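PDB 3DV8: transcriptional regulator, Crp/Fnr family from Eubacterium rectale ATCC 33656, which probably regulates transcription by binding DNA through a C-terminal helix-turn-helix domain joined to a cyclic-nucleotide-binding-type sensor domain. Local coordinates for residues A[191-195]-A[196-200]; A[213-216]-A[217-220]; A[200-203]-A[204-207]; A[146-149]-A[150-153]; A[156-159]-A[160-164]. All blocks are in the same frame, centred on the assembly; numbering follows the deposited sequence.

Interaction 1: A[191-195]-A[196-200]; sequences RYFQV and EGLVK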
loop_
_atom_site.group_PDB
_atom_site.type_symbol
_atom_site.label_atom_id
_atom_site.label_comp_id
_atom_site.label_asym_id
_atom_site.label_seq_id
_atom_site.Cartn_x
_atom_site.Cartn_y
_atom_site.Cartn_z
ATOM N N ARG A 191 -2.872 4.934 30.291
ATOM C CA ARG A 191 -3.456 5.087 31.644
ATOM C C ARG A 191 -4.700 4.209 31.859
ATOM O O ARG A 191 -4.927 3.729 32.972
ATOM C CB ARG A 191 -3.725 6.555 31.957
ATOM C CG ARG A 191 -2.429 7.323 32.163
ATOM C CD ARG A 191 -2.679 8.802 32.241
ATOM N NE ARG A 191 -1.488 9.544 32.646
ATOM C CZ ARG A 191 -1.409 10.876 32.731
ATOM N NH1 ARG A 191 -2.458 11.664 32.442
ATOM N NH2 ARG A 191 -0.257 11.436 33.111
ATOM N N TYR A 192 -5.487 4.012 30.797
ATOM C CA TYR A 192 -6.613 3.053 30.800
ATOM C C TYR A 192 -6.074 1.615 30.962
ATOM O O TYR A 192 -6.650 0.815 31.702
ATOM C CB TYR A 192 -7.476 3.205 29.529
ATOM C CG TYR A 192 -8.404 2.045 29.247
ATOM C CD1 TYR A 192 -9.504 1.777 30.076
ATOM C CD2 TYR A 192 -8.188 1.206 28.144
ATOM C CE1 TYR A 192 -10.365 0.678 29.811
ATOM C CE2 TYR A 192 -9.037 0.117 27.871
ATOM C CZ TYR A 192 -10.115 -0.138 28.706
ATOM O OH TYR A 192 -10.924 -1.203 28.421
ATOM N N PHE A 193 -4.981 1.311 30.253
ATOM C CA PHE A 193 -4.271 0.018 30.346
ATOM C C PHE A 193 -3.714 -0.206 31.759
ATOM O O PHE A 193 -3.798 -1.326 32.282
ATOM C CB PHE A 193 -3.130 -0.062 29.303
ATOM C CG PHE A 193 -3.570 -0.427 27.891
ATOM C CD1 PHE A 193 -4.843 -0.097 27.382
ATOM C CD2 PHE A 193 -2.645 -1.032 27.024
ATOM C CE1 PHE A 193 -5.199 -0.431 26.066
ATOM C CE2 PHE A 193 -2.992 -1.365 25.702
ATOM C CZ PHE A 193 -4.266 -1.065 25.228
ATOM N N GLN A 194 -3.160 0.856 32.364
ATOM C CA GLN A 194 -2.633 0.790 33.746
ATOM C C GLN A 194 -3.752 0.566 34.767
ATOM O O GLN A 194 -3.582 -0.236 35.692
ATOM C CB GLN A 194 -1.808 2.030 34.131
ATOM C CG GLN A 194 -1.029 1.865 35.468
ATOM C CD GLN A 194 -0.147 3.042 35.835
ATOM O OE1 GLN A 194 0.937 2.859 36.373
ATOM N NE2 GLN A 194 -0.604 4.251 35.555
ATOM N N VAL A 195 -4.869 1.279 34.602
ATOM C CA VAL A 195 -6.066 1.083 35.433
ATOM C C VAL A 195 -6.597 -0.365 35.284
ATOM O O VAL A 195 -6.992 -0.977 36.273
ATOM C CB VAL A 195 -7.147 2.163 35.132
ATOM C CG1 VAL A 195 -8.504 1.797 35.717
ATOM C CG2 VAL A 195 -6.669 3.511 35.658
ATOM N N GLU A 196 -6.549 -0.914 34.067
ATOM C CA GLU A 196 -6.932 -2.319 33.800
ATOM C C GLU A 196 -5.839 -3.371 34.132
ATOM O O GLU A 196 -6.038 -4.552 33.861
ATOM C CB GLU A 196 -7.398 -2.472 32.335
ATOM C CG GLU A 196 -8.683 -1.702 32.009
ATOM C CD GLU A 196 -9.902 -2.236 32.752
ATOM O OE1 GLU A 196 -10.183 -3.449 32.641
ATOM O OE2 GLU A 196 -10.580 -1.440 33.443
ATOM N N GLY A 197 -4.702 -2.967 34.706
ATOM C CA GLY A 197 -3.622 -3.898 35.053
ATOM C C GLY A 197 -2.818 -4.526 33.915
ATOM O O GLY A 197 -2.083 -5.486 34.147
ATOM N N LEU A 198 -2.934 -3.995 32.702
ATOM C CA LEU A 198 -2.197 -4.530 31.548
ATOM C C LEU A 198 -0.732 -4.084 31.531
ATOM O O LEU A 198 0.149 -4.847 31.105
ATOM C CB LEU A 198 -2.871 -4.112 30.240
ATOM C CG LEU A 198 -4.340 -4.530 30.063
ATOM C CD1 LEU A 198 -4.860 -4.004 28.728
ATOM C CD2 LEU A 198 -4.530 -6.042 30.157
ATOM N N VAL A 199 -0.490 -2.841 31.959
ATOM C CA VAL A 199 0.851 -2.239 32.003
ATOM C C VAL A 199 1.063 -1.435 33.279
ATOM O O VAL A 199 0.101 -1.129 33.983
ATOM C CB VAL A 199 1.083 -1.269 30.805
ATOM C CG1 VAL A 199 0.911 -1.989 29.489
ATOM C CG2 VAL A 199 0.128 -0.070 30.866
ATOM N N LYS A 200 2.330 -1.132 33.571
ATOM C CA LYS A 200 2.729 -0.240 34.665
ATOM C C LYS A 200 3.463 0.940 34.011
ATOM O O LYS A 200 4.329 0.737 33.150
ATOM C CB LYS A 200 3.638 -0.946 35.661
ATOM C CG LYS A 200 3.996 -0.095 36.875
ATOM C CD LYS A 200 4.874 -0.813 37.882
ATOM C CE LYS A 200 6.253 -1.156 37.326
ATOM N NZ LYS A 200 7.170 -1.693 38.364
#
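The Phe193 ring carries Leu198 CD1 on one face and Val199 CG1 at its edge, near the ring plane. The edge also meets CD2 of the neighbouring Tyr192. The leucine methyl is a CH-pi partner, 4.0 Å from the ring centroid and 15° off the normal, shifted toward the rim beside CG. Farther back, Phe193 CB touches Val199 CG2 at 3.6 Å. A large flat side chain suits this place because branched leucine and valine can grip it at its base while Leu214, Leu217, Val152 and Leu156 of two other helices pack around it.

On the outer side, Glu196 CG lies over a face of the Tyr192 ring, 4.1 Å from its centroid. With CG turned back beside its own backbone N (chi1 -65°), the aliphatic part of the glutamate covers the ring, and its carboxylate is left to a weak, long ion pair with Arg213.

The backbone closes helix 183-195 with two bonds into the last turn: Leu198 N donates to Phe193 O at 2.8 Å and Gly197 N to Gln194 O at 3.1 Å. Gly197 has positive phi, a conformation that costs glycine little, and the chain can therefore reverse here. The extended Gln194 side chain then reaches past the turn, where its OE1 accepts from Leu201 N. This is a Schellman motif with apolar contacts from Leu198 and Val199 to Phe193 beside it, ending what is probably the DNA-recognition helix and leading into the wing hairpin of a CRP-like winged helix-turn-helix.

Interaction 2: A[213-216]-A[217-220]; sequences RLET and LQRS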
loop_
_atom_site.group_PDB
_atom_site.type_symbol
_atom_site.label_atom_id
_atom_site.label_comp_id
_atom_site.label_asym_id
_atom_site.label_seq_id
_atom_site.Cartn_x
_atom_site.Cartn_y
_atom_site.Cartn_z
ATOM N N ARG A 213 -3.150 -11.115 28.456
ATOM C CA ARG A 213 -4.332 -10.231 28.261
ATOM C C ARG A 213 -4.182 -9.195 27.148
ATOM O O ARG A 213 -5.176 -8.871 26.497
ATOM C CB ARG A 213 -4.736 -9.511 29.543
ATOM C CG ARG A 213 -5.442 -10.382 30.544
ATOM C CD ARG A 213 -5.686 -9.603 31.817
ATOM N NE ARG A 213 -6.584 -8.463 31.640
ATOM C CZ ARG A 213 -6.855 -7.549 32.575
ATOM N NH1 ARG A 213 -6.299 -7.607 33.787
ATOM N NH2 ARG A 213 -7.694 -6.555 32.288
ATOM N N LEU A 214 -2.979 -8.638 26.967
ATOM C CA LEU A 214 -2.724 -7.712 25.841
ATOM C C LEU A 214 -2.915 -8.433 24.510
ATOM O O LEU A 214 -3.441 -7.843 23.565
ATOM C CB LEU A 214 -1.316 -7.086 25.880
ATOM C CG LEU A 214 -1.045 -5.957 26.868
ATOM C CD1 LEU A 214 0.415 -5.604 26.807
ATOM C CD2 LEU A 214 -1.900 -4.726 26.574
ATOM N N GLU A 215 -2.482 -9.694 24.443
ATOM C CA GLU A 215 -2.659 -10.501 23.238
ATOM C C GLU A 215 -4.137 -10.767 22.930
ATOM O O GLU A 215 -4.500 -10.797 21.763
ATOM C CB GLU A 215 -1.851 -11.801 23.277
ATOM C CG GLU A 215 -1.885 -12.529 21.929
ATOM C CD GLU A 215 -0.686 -13.403 21.690
ATOM O OE1 GLU A 215 -0.374 -14.231 22.574
ATOM O OE2 GLU A 215 -0.068 -13.267 20.606
ATOM N N THR A 216 -4.983 -10.922 23.955
ATOM C CA THR A 216 -6.429 -11.091 23.724
ATOM C C THR A 216 -7.106 -9.781 23.222
ATOM O O THR A 216 -8.123 -9.870 22.535
ATOM C CB THR A 216 -7.164 -11.778 24.908
ATOM O OG1 THR A 216 -7.006 -11.008 26.097
ATOM C CG2 THR A 216 -6.607 -13.179 25.133
ATOM N N LEU A 217 -6.548 -8.595 23.537
ATOM C CA LEU A 217 -7.025 -7.310 22.930
ATOM C C LEU A 217 -6.683 -7.295 21.448
ATOM O O LEU A 217 -7.565 -7.122 20.627
ATOM C CB LEU A 217 -6.421 -6.046 23.565
ATOM C CG LEU A 217 -7.230 -5.255 24.573
ATOM C CD1 LEU A 217 -6.372 -4.099 25.085
ATOM C CD2 LEU A 217 -8.503 -4.738 23.918
ATOM N N GLN A 218 -5.392 -7.468 21.139
ATOM C CA GLN A 218 -4.862 -7.547 19.759
ATOM C C GLN A 218 -5.741 -8.434 18.852
ATOM O O GLN A 218 -6.108 -8.043 17.741
ATOM C CB GLN A 218 -3.431 -8.118 19.800
ATOM C CG GLN A 218 -2.716 -8.350 18.455
ATOM C CD GLN A 218 -1.410 -9.120 18.620
ATOM O OE1 GLN A 218 -1.373 -10.181 19.255
ATOM N NE2 GLN A 218 -0.334 -8.602 18.024
ATOM N N ARG A 219 -6.076 -9.614 19.372
ATOM C CA ARG A 219 -6.871 -10.615 18.667
ATOM C C ARG A 219 -8.361 -10.268 18.587
ATOM O O ARG A 219 -8.994 -10.668 17.619
ATOM C CB ARG A 219 -6.707 -11.985 19.329
ATOM C CG ARG A 219 -5.276 -12.509 19.377
ATOM C CD ARG A 219 -4.829 -13.204 18.138
ATOM N NE ARG A 219 -3.401 -13.524 18.235
ATOM C CZ ARG A 219 -2.714 -14.279 17.374
ATOM N NH1 ARG A 219 -3.308 -14.859 16.321
ATOM N NH2 ARG A 219 -1.405 -14.473 17.579
ATOM N N SER A 220 -8.916 -9.549 19.579
ATOM C CA SER A 220 -10.352 -9.151 19.596
ATOM C C SER A 220 -10.856 -8.432 18.330
ATOM O O SER A 220 -10.110 -7.850 17.529
ATOM C CB SER A 220 -10.687 -8.274 20.817
ATOM O OG SER A 220 -10.561 -8.981 22.022
ATOM O OXT SER A 220 -12.067 -8.443 18.088
#
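Glu215 runs alongside Arg219, one turn further on, both side chains pointing the same way, and a salt bridge joins OE2 to Arg219 NH2 at 3.5 Å. The carboxylate oxygen comes in at the guanidinium edge, in its plane, although the two flat groups are turned 64° apart. Glutamate suits the site because its extended chain also lays CG against Gln218 OE1 at 3.6 Å, while Gln218 NE2 is taken up by Ser154 OG. Replacing Glu215 with an alanine would probably leave the Arg219 guanidinium without its acidic mate and take away the aliphatic contact that CG makes with Gln218 OE1.

Thr216 works through its polar atoms. Its hydroxyl sits between its own N and carbonyl carbon (chi1 59°), and from there OG1 donates back to Arg213 O at 2.8 Å. Leu217 N reaches the same oxygen from the same face of the carbonyl plane. Thr216 O is gripped twice in turn, by Ser220 OG at 2.6 Å and by Ser220 N at 3.1 Å, the short serine side chain letting its hydroxyl fold back onto the helix end.

Leu217 gives the apolar side: CB rests on Leu214 O at 3.5 Å, and the branched end leaves the helix surface. Together with Leu214 it faces inward, against Phe193 of helix 183-195 and Leu198 of the following loop. Leu217 also touches Asp149 and Ala153, which brings helix 211-219 against helix 148-163.

Interaction 3: A[200-203]-A[204-207]; sequences KLSR and GKIT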
loop_
_atom_site.group_PDB
_atom_site.type_symbol
_atom_site.label_atom_id
_atom_site.label_comp_id
_atom_site.label_asym_id
_atom_site.label_seq_id
_atom_site.Cartn_x
_atom_site.Cartn_y
_atom_site.Cartn_z
ATOM N N LYS A 200 2.330 -1.132 33.571
ATOM C CA LYS A 200 2.729 -0.240 34.665
ATOM C C LYS A 200 3.463 0.940 34.011
ATOM O O LYS A 200 4.329 0.737 33.150
ATOM C CB LYS A 200 3.638 -0.946 35.661
ATOM C CG LYS A 200 3.996 -0.095 36.875
ATOM C CD LYS A 200 4.874 -0.813 37.882
ATOM C CE LYS A 200 6.253 -1.156 37.326
ATOM N NZ LYS A 200 7.170 -1.693 38.364
ATOM N N LEU A 201 3.106 2.159 34.417
ATOM C CA LEU A 201 3.711 3.387 33.891
ATOM C C LEU A 201 4.564 4.018 34.974
ATOM O O LEU A 201 4.115 4.155 36.106
ATOM C CB LEU A 201 2.632 4.368 33.427
ATOM C CG LEU A 201 1.677 3.856 32.343
ATOM C CD1 LEU A 201 0.564 4.859 32.116
ATOM C CD2 LEU A 201 2.433 3.551 31.051
ATOM N N SER A 202 5.806 4.355 34.629
ATOM C CA SER A 202 6.744 5.014 35.547
ATOM C C SER A 202 7.721 5.879 34.744
ATOM O O SER A 202 7.662 5.875 33.509
ATOM C CB SER A 202 7.456 3.989 36.438
ATOM O OG SER A 202 8.326 3.140 35.713
ATOM N N ARG A 203 8.591 6.621 35.441
ATOM C CA ARG A 203 9.556 7.549 34.800
ATOM C C ARG A 203 10.368 6.958 33.615
ATOM O O ARG A 203 11.333 6.202 33.801
ATOM C CB ARG A 203 10.440 8.271 35.859
ATOM C CG ARG A 203 11.781 8.935 35.375
ATOM C CD ARG A 203 12.060 10.329 35.972
ATOM N NE ARG A 203 11.622 10.532 37.358
ATOM C CZ ARG A 203 12.376 10.505 38.464
ATOM N NH1 ARG A 203 13.699 10.279 38.432
ATOM N NH2 ARG A 203 11.783 10.720 39.652
ATOM N N GLY A 204 9.923 7.333 32.409
ATOM C CA GLY A 204 10.529 6.943 31.129
ATOM C C GLY A 204 10.442 5.468 30.809
ATOM O O GLY A 204 11.350 4.919 30.174
ATOM N N LYS A 205 9.345 4.833 31.222
ATOM C CA LYS A 205 9.208 3.386 31.093
ATOM C C LYS A 205 7.759 2.891 31.154
ATOM O O LYS A 205 6.967 3.356 31.981
ATOM C CB LYS A 205 10.018 2.714 32.222
ATOM C CG LYS A 205 10.038 1.181 32.230
ATOM C CD LYS A 205 10.540 0.628 33.570
ATOM C CE LYS A 205 12.007 0.848 33.769
ATOM N NZ LYS A 205 12.479 0.136 34.986
ATOM N N ILE A 206 7.456 1.940 30.266
ATOM C CA ILE A 206 6.188 1.213 30.220
ATOM C C ILE A 206 6.578 -0.254 30.467
ATOM O O ILE A 206 7.396 -0.804 29.727
ATOM C CB ILE A 206 5.462 1.326 28.853
ATOM C CG1 ILE A 206 5.385 2.777 28.368
ATOM C CG2 ILE A 206 4.050 0.721 28.947
ATOM C CD1 ILE A 206 4.722 2.913 26.997
ATOM N N THR A 207 6.049 -0.858 31.526
ATOM C CA THR A 207 6.330 -2.253 31.855
ATOM C C THR A 207 5.068 -3.043 31.565
ATOM O O THR A 207 4.022 -2.742 32.127
ATOM C CB THR A 207 6.719 -2.431 33.327
ATOM O OG1 THR A 207 7.766 -1.510 33.649
ATOM C CG2 THR A 207 7.165 -3.873 33.599
#
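Lys200 and Thr207 form the outer hydrogen-bonded pair of this antiparallel hairpin: Lys200 N donates to Thr207 O at 2.7 Å, and Thr207 N returns to Lys200 O at 2.9 Å, both in the carbonyl planes. Nearer the turn, Ser202 N donates to Lys205 O at 3.1 Å. Lys205 N closes the type II turn on Ser202 O at 3.0 Å, coming from above the carbonyl plane. Gly204 takes the third turn position, where its positive phi is easily adopted without a side chain.

Apolar contact belongs to the non-hydrogen-bonded pair. Leu201 and Ile206 lie side by side, with CD2 of the leucine against CG2 of the isoleucine at 3.9 Å, and both touch Leu190 of helix 183-195.

On the other face the polar residues meet loosely. Lys200 CE passes Thr207 OG1 at 4.0 Å, and Ser202 OG stands beside Lys205 CB. Lys205 leads away to a salt bridge with Glu167, its NZ 6.6 Å from Lys200 NZ.

The hairpin is thus two-sided, aliphatic toward the helix and polar, rich in lysine, on the opposite face. With Arg203 at the turn, that chemistry is consistent with the wing of a winged-helix domain approaching DNA.

Interaction 4: A[146-149]-A[150-153]; sequences KSLD and KRVA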
loop_
_atom_site.group_PDB
_atom_site.type_symbol
_atom_site.label_atom_id
_atom_site.label_comp_id
_atom_site.label_asym_id
_atom_site.label_seq_id
_atom_site.Cartn_x
_atom_site.Cartn_y
_atom_site.Cartn_z
ATOM N N LYS A 146 -9.230 -2.505 13.027
ATOM C CA LYS A 146 -8.894 -2.583 14.461
ATOM C C LYS A 146 -8.835 -1.220 15.171
ATOM O O LYS A 146 -8.156 -0.307 14.719
ATOM C CB LYS A 146 -7.621 -3.421 14.657
ATOM C CG LYS A 146 -7.893 -4.924 14.353
ATOM C CD LYS A 146 -6.693 -5.844 14.591
ATOM C CE LYS A 146 -7.102 -7.331 14.591
ATOM N NZ LYS A 146 -7.972 -7.712 15.768
ATOM N N SER A 147 -9.582 -1.100 16.277
ATOM C CA SER A 147 -9.613 0.111 17.124
ATOM C C SER A 147 -8.261 0.378 17.812
ATOM O O SER A 147 -7.434 -0.527 17.945
ATOM C CB SER A 147 -10.733 0.009 18.162
ATOM O OG SER A 147 -10.659 -1.223 18.849
ATOM N N LEU A 148 -8.075 1.622 18.270
ATOM C CA LEU A 148 -6.787 2.105 18.812
ATOM C C LEU A 148 -6.265 1.301 20.005
ATOM O O LEU A 148 -5.064 1.043 20.070
ATOM C CB LEU A 148 -6.832 3.611 19.123
ATOM C CG LEU A 148 -5.510 4.332 19.441
ATOM C CD1 LEU A 148 -4.473 4.231 18.323
ATOM C CD2 LEU A 148 -5.798 5.794 19.750
ATOM N N ASP A 149 -7.154 0.902 20.917
ATOM C CA ASP A 149 -6.777 0.042 22.058
ATOM C C ASP A 149 -6.120 -1.270 21.579
ATOM O O ASP A 149 -5.101 -1.692 22.135
ATOM C CB ASP A 149 -7.966 -0.247 23.020
ATOM C CG ASP A 149 -9.152 -0.959 22.347
ATOM O OD1 ASP A 149 -9.401 -0.741 21.143
ATOM O OD2 ASP A 149 -9.855 -1.721 23.044
ATOM N N LYS A 150 -6.673 -1.872 20.523
ATOM C CA LYS A 150 -6.131 -3.115 19.964
ATOM C C LYS A 150 -4.782 -2.913 19.284
ATOM O O LYS A 150 -3.888 -3.753 19.412
ATOM C CB LYS A 150 -7.132 -3.773 19.012
ATOM C CG LYS A 150 -8.400 -4.201 19.722
ATOM C CD LYS A 150 -9.252 -5.152 18.908
ATOM C CE LYS A 150 -10.415 -4.499 18.219
ATOM N NZ LYS A 150 -11.546 -4.178 19.168
ATOM N N ARG A 151 -4.629 -1.777 18.607
ATOM C CA ARG A 151 -3.388 -1.432 17.903
ATOM C C ARG A 151 -2.254 -1.081 18.866
ATOM O O ARG A 151 -1.105 -1.426 18.595
ATOM C CB ARG A 151 -3.643 -0.314 16.885
ATOM C CG ARG A 151 -4.636 -0.760 15.808
ATOM C CD ARG A 151 -4.976 0.294 14.796
ATOM N NE ARG A 151 -3.789 0.722 14.062
ATOM C CZ ARG A 151 -3.323 1.970 13.933
ATOM N NH1 ARG A 151 -3.975 3.042 14.392
ATOM N NH2 ARG A 151 -2.194 2.144 13.241
ATOM N N VAL A 152 -2.578 -0.396 19.970
ATOM C CA VAL A 152 -1.609 -0.100 21.034
ATOM C C VAL A 152 -1.174 -1.437 21.663
ATOM O O VAL A 152 0.024 -1.684 21.800
ATOM C CB VAL A 152 -2.160 0.898 22.110
ATOM C CG1 VAL A 152 -1.169 1.071 23.276
ATOM C CG2 VAL A 152 -2.462 2.252 21.476
ATOM N N ALA A 153 -2.149 -2.285 22.011
ATOM C CA ALA A 153 -1.899 -3.645 22.525
ATOM C C ALA A 153 -0.979 -4.444 21.585
ATOM O O ALA A 153 -0.020 -5.090 22.027
ATOM C CB ALA A 153 -3.204 -4.383 22.705
HETATM O O HOH W 1 -11.916 -3.294 21.904
#
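Lys150 folds back along the start of its helix, bent at chi3 and chi4, so that NZ donates to Ser147 OG at 3.1 Å. Asp149 lies beside it, pointing the same way, with its CG between its own N and carbonyl carbon (chi1 60°). That turn brings OD1 to the serine hydroxyl, which donates to it at 2.7 Å. A water completes the loop, donating a hydrogen bond to Asp149 OD2 at 2.8 Å and accepting from Lys150 NZ at 2.9 Å. Ser147 at the N-cap position therefore spends its small hydroxyl as a bridge between the two charged groups, which are themselves beyond salt-bridge range. A methionine in place of Lys150 has no ammonium to offer, and would probably leave Ser147 OG and the water without their shared donor and Asp149 without a nearby positive charge.

On another side, Leu148 and Arg151 cross obliquely, CD1 coming to 4.1 Å from NH1. Arginine suits this buried place because its polar end has takers: NE donates to Gln142 OE1 and NH2 to Leu179 O. Leu148 CG also meets Val152 CG2 at 4.2 Å, an aliphatic pair one turn apart.

Helix 148-163 thus starts between two others. Leu148 reaches Val185 and Met189 and Val152 reaches Phe193, all on helix 183-195, while Ala153, small enough to admit close neighbours, lies against Leu214 and Leu217 of helix 211-219. Lys146 NZ adds a bond to Gln218 O.

Interaction 5: A[156-159]-A[160-164]; sequences LLEE and TSIEG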
loop_
_atom_site.group_PDB
_atom_site.type_symbol
_atom_site.label_atom_id
_atom_site.label_comp_id
_atom_site.label_asym_id
_atom_site.label_seq_id
_atom_site.Cartn_x
_atom_site.Cartn_y
_atom_site.Cartn_z
ATOM N N LEU A 156 2.688 -2.847 21.663
ATOM C CA LEU A 156 3.390 -3.206 22.910
ATOM C C LEU A 156 3.934 -4.642 22.872
ATOM O O LEU A 156 5.046 -4.881 23.332
ATOM C CB LEU A 156 2.510 -2.978 24.146
ATOM C CG LEU A 156 2.095 -1.534 24.472
ATOM C CD1 LEU A 156 1.165 -1.522 25.699
ATOM C CD2 LEU A 156 3.294 -0.595 24.678
ATOM N N LEU A 157 3.163 -5.568 22.289
ATOM C CA LEU A 157 3.598 -6.964 22.084
ATOM C C LEU A 157 4.734 -7.079 21.035
ATOM O O LEU A 157 5.620 -7.930 21.173
ATOM C CB LEU A 157 2.407 -7.862 21.710
ATOM C CG LEU A 157 1.364 -8.061 22.822
ATOM C CD1 LEU A 157 0.060 -8.576 22.274
ATOM C CD2 LEU A 157 1.895 -8.978 23.926
ATOM N N GLU A 158 4.716 -6.229 20.005
ATOM C CA GLU A 158 5.788 -6.229 19.005
ATOM C C GLU A 158 7.087 -5.719 19.610
ATOM O O GLU A 158 8.112 -6.394 19.477
ATOM C CB GLU A 158 5.454 -5.381 17.773
ATOM C CG GLU A 158 6.472 -5.543 16.603
ATOM C CD GLU A 158 6.275 -4.544 15.463
ATOM O OE1 GLU A 158 5.237 -3.854 15.396
ATOM O OE2 GLU A 158 7.181 -4.458 14.615
ATOM N N GLU A 159 7.053 -4.533 20.234
ATOM C CA GLU A 159 8.270 -3.941 20.841
ATOM C C GLU A 159 8.928 -4.824 21.892
ATOM O O GLU A 159 10.159 -4.924 21.914
ATOM C CB GLU A 159 8.048 -2.539 21.433
ATOM C CG GLU A 159 8.190 -1.375 20.474
ATOM C CD GLU A 159 9.624 -1.043 20.071
ATOM O OE1 GLU A 159 10.279 -1.848 19.387
ATOM O OE2 GLU A 159 10.086 0.073 20.374
ATOM N N THR A 160 8.116 -5.449 22.747
ATOM C CA THR A 160 8.635 -6.373 23.754
ATOM C C THR A 160 9.323 -7.592 23.105
ATOM O O THR A 160 10.338 -8.061 23.630
ATOM C CB THR A 160 7.566 -6.782 24.808
ATOM O OG1 THR A 160 6.387 -7.244 24.151
ATOM C CG2 THR A 160 7.203 -5.596 25.693
ATOM N N SER A 161 8.807 -8.072 21.967
ATOM C CA SER A 161 9.446 -9.187 21.222
ATOM C C SER A 161 10.779 -8.774 20.606
ATOM O O SER A 161 11.754 -9.522 20.697
ATOM C CB SER A 161 8.538 -9.744 20.122
ATOM O OG SER A 161 7.396 -10.337 20.699
ATOM N N ILE A 162 10.799 -7.586 19.994
ATOM C CA ILE A 162 12.005 -7.017 19.362
ATOM C C ILE A 162 13.113 -6.768 20.388
ATOM O O ILE A 162 14.269 -7.161 20.166
ATOM C CB ILE A 162 11.691 -5.683 18.631
ATOM C CG1 ILE A 162 10.790 -5.937 17.422
ATOM C CG2 ILE A 162 12.965 -5.003 18.149
ATOM C CD1 ILE A 162 10.272 -4.666 16.798
ATOM N N GLU A 163 12.749 -6.103 21.489
ATOM C CA GLU A 163 13.683 -5.792 22.573
ATOM C C GLU A 163 14.016 -6.997 23.465
ATOM O O GLU A 163 15.020 -6.956 24.189
ATOM C CB GLU A 163 13.152 -4.639 23.450
ATOM C CG GLU A 163 12.888 -3.305 22.747
ATOM C CD GLU A 163 14.079 -2.719 22.004
ATOM O OE1 GLU A 163 15.237 -3.016 22.330
ATOM O OE2 GLU A 163 13.844 -1.929 21.076
ATOM N N GLY A 164 13.195 -8.051 23.422
ATOM C CA GLY A 164 13.394 -9.235 24.261
ATOM C C GLY A 164 13.251 -8.906 25.737
ATOM O O GLY A 164 14.004 -9.411 26.562
HETATM O O HOH W 2 11.870 0.048 22.333
#
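Ile162 meets both Glu158 and Glu159 in the closing turns of helix 148-163, the helix that leads into the helix-turn-helix of this CRP-like domain. Its CB sits over the carbonyl oxygens of both glutamates, each at 3.7 Å. CG1, held beside the isoleucine's own N (chi1 -67°), comes still nearer Glu158 O. At the tip, CD1 lies 3.8 Å from Glu158 OE2 and equally far from Glu159 OE1, with the Glu158 chain running alongside. A long aliphatic side chain fits here because it can lie along Glu158 and still touch Gln54, Phe73 and Lys99 in the cyclic-nucleotide-binding domain, so this turn helps join the two halves of the chain.

The small hydroxyl residues before it turn back onto the helix. Ser161 OG donates to Leu157 O at 3.0 Å, an oxygen that also receives Ser161 N, while Thr160 OG1 stands 2.8 Å from Leu156 O. Such side chains can satisfy themselves against their own helix, and Thr160 still packs on Leu168 and Ile208 of the small sheet. Gly164, with positive phi, then takes the chain out of the helix.

Glu159 and Glu163 run side by side, their carboxylate planes 76° apart. The crowding of negative charge is probably eased by Lys99, which forms a salt bridge with Glu163. A water spans the pair as well, donating to Glu159 OE2 at 2.6 Å and to Glu163 OE2 at 3.1 Å.

Overall arrangement
All five contacts lie in the C-terminal, probably DNA-binding, part, and Phe193 of interaction 1 draws four of them together: its ring touches Leu214 and Leu217 of interaction 2, Val152 of interaction 4 and Leu156 of interaction 5. Interactions 2 and 4 are the nearest pair, their centres about 9 Å apart, with Lys146 fastening the start of one helix to the C-terminal end of another. Interaction 3 continues the strand begun in interaction 1, their centres about 11 Å apart, but does not touch interaction 2. Interactions 4 and 5 mark opposite ends of helix 148-163, about 16 Å between centres, and interaction 5 faces the cyclic-nucleotide-binding domain.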